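PfkB (Polaromonas sp. JS666, PDB 4DU5) is a pfkB-family carbohydrate kinase that probably transfers a phosphate group from ATP to a sugar or related substrate. Local coordinates at residues Asp216-Gly221 and Leu244-Val249; Leu203-Ile208 and Gly225-Gly230. One frame throughout, in Å; residues are numbered along the deposited sequence.

Contact 1: residues Asp216-Gly221 and Leu244-Val249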
loop_
_atom_site.group_PDB
_atom_site.type_symbol
_atom_site.label_atom_id
_atom_site.label_comp_id
_atom_site.label_asym_id
_atom_site.label_seq_id
_atom_site.Cartn_x
_atom_site.Cartn_y
_atom_site.Cartn_z
ATOM N N ASP A 216 11.064 -25.900 23.359
ATOM C CA ASP A 216 11.379 -27.327 23.468
ATOM C C ASP A 216 12.034 -27.837 22.187
ATOM O O ASP A 216 12.972 -28.604 22.246
ATOM C CB ASP A 216 10.122 -28.149 23.792
ATOM C CG ASP A 216 9.322 -27.566 24.960
ATOM O OD1 ASP A 216 9.947 -27.296 26.007
ATOM O OD2 ASP A 216 8.084 -27.371 24.836
ATOM N N TRP A 217 11.521 -27.412 21.035
ATOM C CA TRP A 217 12.021 -27.888 19.728
ATOM C C TRP A 217 12.550 -26.740 18.879
ATOM O O TRP A 217 11.822 -25.809 18.555
ATOM C CB TRP A 217 10.954 -28.655 18.914
ATOM C CG TRP A 217 10.015 -29.514 19.702
ATOM C CD1 TRP A 217 10.298 -30.199 20.832
ATOM C CD2 TRP A 217 8.657 -29.808 19.383
ATOM N NE1 TRP A 217 9.191 -30.886 21.263
ATOM C CE2 TRP A 217 8.167 -30.659 20.390
ATOM C CE3 TRP A 217 7.799 -29.425 18.346
ATOM C CZ2 TRP A 217 6.874 -31.147 20.397
ATOM C CZ3 TRP A 217 6.486 -29.895 18.361
ATOM C CH2 TRP A 217 6.044 -30.763 19.373
ATOM N N VAL A 218 13.816 -26.820 18.499
ATOM C CA VAL A 218 14.414 -25.772 17.700
ATOM C C VAL A 218 14.635 -26.292 16.292
ATOM O O VAL A 218 15.147 -27.388 16.119
ATOM C CB VAL A 218 15.673 -25.241 18.389
ATOM C CG1 VAL A 218 16.231 -24.011 17.672
ATOM C CG2 VAL A 218 15.307 -24.858 19.822
ATOM N N LEU A 219 14.218 -25.520 15.294
ATOM C CA LEU A 219 14.206 -25.968 13.901
ATOM C C LEU A 219 15.121 -25.206 12.935
ATOM O O LEU A 219 14.654 -24.671 11.944
ATOM C CB LEU A 219 12.779 -25.893 13.381
ATOM C CG LEU A 219 11.886 -27.107 13.445
ATOM C CD1 LEU A 219 12.263 -28.117 14.500
ATOM C CD2 LEU A 219 10.544 -26.564 13.715
ATOM N N PRO A 220 16.425 -25.165 13.202
ATOM C CA PRO A 220 17.286 -24.334 12.344
ATOM C C PRO A 220 17.730 -24.956 11.041
ATOM O O PRO A 220 17.832 -26.181 10.915
ATOM C CB PRO A 220 18.524 -24.129 13.196
ATOM C CG PRO A 220 18.567 -25.377 14.043
ATOM C CD PRO A 220 17.143 -25.689 14.369
ATOM N N GLY A 221 18.004 -24.085 10.080
ATOM C CA GLY A 221 18.719 -24.436 8.862
ATOM C C GLY A 221 20.197 -24.267 9.141
ATOM O O GLY A 221 20.583 -23.388 9.913
ATOM N N LEU A 244 21.506 -24.653 25.507
ATOM C CA LEU A 244 20.570 -23.597 25.902
ATOM C C LEU A 244 19.221 -24.135 26.377
ATOM O O LEU A 244 18.330 -23.352 26.711
ATOM C CB LEU A 244 20.333 -22.623 24.766
ATOM C CG LEU A 244 21.397 -21.556 24.493
ATOM C CD1 LEU A 244 20.873 -20.640 23.374
ATOM C CD2 LEU A 244 21.779 -20.738 25.743
ATOM N N GLY A 245 19.064 -25.458 26.380
ATOM C CA GLY A 245 17.903 -26.112 26.982
ATOM C C GLY A 245 16.778 -26.511 26.041
ATOM O O GLY A 245 15.600 -26.304 26.354
ATOM N N ALA A 246 17.108 -27.088 24.893
ATOM C CA ALA A 246 16.066 -27.619 24.006
ATOM C C ALA A 246 16.000 -29.127 24.116
ATOM O O ALA A 246 17.010 -29.774 24.287
ATOM C CB ALA A 246 16.337 -27.223 22.573
ATOM N N LYS A 247 14.807 -29.678 23.986
ATOM C CA LYS A 247 14.599 -31.106 24.079
ATOM C C LYS A 247 14.894 -31.786 22.747
ATOM O O LYS A 247 15.098 -33.002 22.675
ATOM C CB LYS A 247 13.155 -31.391 24.470
ATOM C CG LYS A 247 12.822 -31.157 25.929
ATOM C CD LYS A 247 11.567 -31.941 26.292
ATOM C CE LYS A 247 11.164 -31.722 27.747
ATOM N NZ LYS A 247 9.979 -32.583 28.095
ATOM N N LEU A 248 14.882 -30.989 21.690
ATOM C CA LEU A 248 14.984 -31.493 20.345
ATOM C C LEU A 248 15.548 -30.388 19.495
ATOM O O LEU A 248 15.095 -29.250 19.576
ATOM C CB LEU A 248 13.593 -31.877 19.815
ATOM C CG LEU A 248 13.456 -32.551 18.446
ATOM C CD1 LEU A 248 14.032 -33.959 18.512
ATOM C CD2 LEU A 248 12.028 -32.597 18.020
ATOM N N VAL A 249 16.563 -30.710 18.706
ATOM C CA VAL A 249 16.935 -29.866 17.592
ATOM C C VAL A 249 16.878 -30.699 16.316
ATOM O O VAL A 249 17.371 -31.834 16.271
ATOM C CB VAL A 249 18.321 -29.273 17.757
ATOM C CG1 VAL A 249 18.572 -28.232 16.661
ATOM C CG2 VAL A 249 18.469 -28.650 19.149
#
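Val218 N donates to Leu248 O at 2.9 Å in a nearly straight bond (167° at the hydrogen), tying two short parallel strands together. Two residues earlier the carbonyl of Asp216 meets the backbone after Gly245, whose positive phi closes a Schellman motif, a backbone glycine tolerates well. Asp216 O takes Lys247 N at 2.7 Å on an in-plane lone pair, and Leu248 N more weakly.

The tight part is apolar. Beyond the strand pair, the Pro220 ring crosses Val249 at about a right angle, CD against CG1 at 3.7 Å. Ala246 CB points toward the partner segment and lies 3.8 Å from Val218 CG2. On the other face of the sheet, where Trp217 and Leu248 lie side by side, Leu248 has CG anti to its backbone N (chi1 -175°), carrying CD2 over one face of the Trp217 indole.

At the solvent side Lys247 extends outward, NZ 5.7 Å from Asp216 OD1. That carboxylate pairs instead with Val187 N and Arg181.

Strand 217-218 lies between 186-190 and 248-252, the latter reached by a beta-alpha-beta connection through helices 222-229 and 234-243, in a ribokinase-like alpha/beta core; helix 234-243 covers Val218 and Val249, helix 283-296 Trp217 and Leu248.

Contact 2: residues Leu203-Ile208 and Gly225-Gly230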
loop_
_atom_site.group_PDB
_atom_site.type_symbol
_atom_site.label_atom_id
_atom_site.label_comp_id
_atom_site.label_asym_id
_atom_site.label_seq_id
_atom_site.Cartn_x
_atom_site.Cartn_y
_atom_site.Cartn_z
ATOM N N LEU A 203 22.314 -7.876 17.147
ATOM C CA LEU A 203 21.149 -7.959 18.028
ATOM C C LEU A 203 20.264 -9.072 17.608
ATOM O O LEU A 203 19.732 -9.817 18.386
ATOM C CB LEU A 203 20.340 -6.673 18.012
ATOM C CG LEU A 203 19.061 -6.788 18.820
ATOM C CD1 LEU A 203 19.314 -7.435 20.152
ATOM C CD2 LEU A 203 18.379 -5.468 18.998
HETATM N N MSE A 204 20.107 -9.154 16.321
HETATM C CA MSE A 204 19.498 -10.306 15.691
HETATM C C MSE A 204 20.017 -11.576 16.340
HETATM O O MSE A 204 19.217 -12.345 16.878
HETATM C CB MSE A 204 19.754 -10.336 14.191
HETATM C CG MSE A 204 18.952 -11.410 13.508
HETATM SE SE MSE A 204 18.927 -11.242 11.590
HETATM C CE MSE A 204 20.821 -11.578 11.197
ATOM N N ARG A 205 21.341 -11.772 16.330
ATOM C CA ARG A 205 21.940 -12.984 16.910
ATOM C C ARG A 205 21.630 -13.152 18.391
ATOM O O ARG A 205 21.288 -14.246 18.841
ATOM C CB ARG A 205 23.445 -13.049 16.669
ATOM C CG ARG A 205 24.132 -14.208 17.387
ATOM C CD ARG A 205 25.634 -14.181 17.211
ATOM N NE ARG A 205 26.045 -14.487 15.835
ATOM C CZ ARG A 205 26.672 -13.633 15.019
ATOM N NH1 ARG A 205 26.963 -12.408 15.440
ATOM N NH2 ARG A 205 27.012 -14.006 13.788
ATOM N N ASP A 206 21.717 -12.061 19.142
ATOM C CA ASP A 206 21.449 -12.128 20.573
ATOM C C ASP A 206 20.003 -12.467 20.851
ATOM O O ASP A 206 19.715 -13.337 21.681
ATOM C CB ASP A 206 21.878 -10.846 21.301
ATOM C CG ASP A 206 23.389 -10.802 21.551
ATOM O OD1 ASP A 206 24.139 -10.593 20.567
ATOM O OD2 ASP A 206 23.827 -10.983 22.720
ATOM N N ALA A 207 19.100 -11.803 20.142
ATOM C CA ALA A 207 17.676 -11.991 20.379
ATOM C C ALA A 207 17.166 -13.379 19.944
ATOM O O ALA A 207 16.563 -14.103 20.747
ATOM C CB ALA A 207 16.874 -10.880 19.712
ATOM N N ILE A 208 17.398 -13.739 18.680
ATOM C CA ILE A 208 16.990 -15.041 18.184
ATOM C C ILE A 208 17.515 -16.118 19.138
ATOM O O ILE A 208 16.729 -16.919 19.647
ATOM C CB ILE A 208 17.448 -15.259 16.734
ATOM C CG1 ILE A 208 16.573 -14.477 15.752
ATOM C CG2 ILE A 208 17.482 -16.717 16.376
ATOM C CD1 ILE A 208 15.115 -14.552 16.019
ATOM N N GLY A 225 22.122 -21.594 11.262
ATOM C CA GLY A 225 22.843 -22.144 12.399
ATOM C C GLY A 225 24.299 -21.739 12.454
ATOM O O GLY A 225 24.832 -21.498 13.528
ATOM N N ARG A 226 24.938 -21.666 11.289
ATOM C CA ARG A 226 26.332 -21.235 11.190
ATOM C C ARG A 226 26.423 -19.775 11.630
ATOM O O ARG A 226 27.240 -19.444 12.482
ATOM C CB ARG A 226 26.930 -21.480 9.781
ATOM N N PHE A 227 25.545 -18.927 11.106
ATOM C CA PHE A 227 25.485 -17.544 11.563
ATOM C C PHE A 227 25.213 -17.390 13.059
ATOM O O PHE A 227 25.818 -16.553 13.717
ATOM C CB PHE A 227 24.420 -16.784 10.798
ATOM C CG PHE A 227 24.419 -15.298 11.065
ATOM C CD1 PHE A 227 23.747 -14.772 12.176
ATOM C CD2 PHE A 227 25.069 -14.423 10.186
ATOM C CE1 PHE A 227 23.735 -13.410 12.429
ATOM C CE2 PHE A 227 25.064 -13.056 10.416
ATOM C CZ PHE A 227 24.391 -12.543 11.551
ATOM N N LEU A 228 24.289 -18.191 13.584
ATOM C CA LEU A 228 23.805 -18.027 14.945
ATOM C C LEU A 228 24.764 -18.551 15.988
ATOM O O LEU A 228 24.941 -17.947 17.036
ATOM C CB LEU A 228 22.430 -18.690 15.115
ATOM C CG LEU A 228 21.220 -18.039 14.427
ATOM C CD1 LEU A 228 19.983 -18.849 14.611
ATOM C CD2 LEU A 228 20.964 -16.626 14.928
ATOM N N THR A 229 25.391 -19.676 15.693
ATOM C CA THR A 229 26.113 -20.422 16.710
ATOM C C THR A 229 27.621 -20.390 16.507
ATOM O O THR A 229 28.375 -20.567 17.454
ATOM C CB THR A 229 25.611 -21.880 16.786
ATOM O OG1 THR A 229 26.012 -22.595 15.618
ATOM C CG2 THR A 229 24.109 -21.918 16.859
ATOM N N GLY A 230 28.056 -20.157 15.272
ATOM C CA GLY A 230 29.481 -20.160 14.945
ATOM C C GLY A 230 29.998 -21.530 14.563
ATOM O O GLY A 230 31.117 -21.657 14.097
#
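Helices 203-208 and 225-229, from the helices before and after strand 217-218, cross almost perpendicularly, at -89° with their axes 10.0 Å apart, and approach most closely in backbone where Arg205 CA lies 5.7 Å from Leu228 CA. Arg205 spans the gap side-on: NE and NH2 both donate to Phe227 O, at 3.0 and 2.8 Å, with the oxygen close to the guanidinium plane. The chain runs extended to CD and then bends at chi3 (-69°), which lays the flat group over one face of the Phe227 ring. Guanidinium and ring planes are only 18° apart, NH2 sits over the ring centre, and CZ is 4.4 Å from the centroid, a stacked cation-pi pair. Arginine suits the place because one flat group can bond in its plane while stacking by its face.

Met204, present as selenomethionine, brings CE to Phe227 CE1 at 3.7 Å, its side chain about at right angles to that of Phe227. Deeper in, Ile208 CG2 packs against both methyls of Leu228, 3.7 Å from CD1, and Pro191 borders this branched pair. With Arg205 cut back to an alanine, Phe227 O would probably lose both side-chain donors and the ring the cation over that face.

The last turn of helix 225-229 offers a carbonyl, partly negative, beside an aromatic face; both attract a cation, so the chemistry implies a polar, directional grip beside an otherwise apolar crossing.

Contacts 1 and 2 lie about 14 Å apart, centre to centre, and are woven together by the chain. Helix 201-212, strand 217-218, helix 222-229 and strand 248-252 follow in that order, with helix 234-243 before the last, so the segments of the two contacts alternate. Contact 1 joins neighbouring parallel strands within the nine-stranded sheet, whereas contact 2 joins the helices that precede and follow strand 217-218. Helix 234-243 touches both, through Tyr241, which meets Val218 and Val249 in one and Leu228 in the other. Both thus belong to the alpha/beta core expected of a pfkB-family kinase, contact 1 in the sheet and contact 2 between flanking helices.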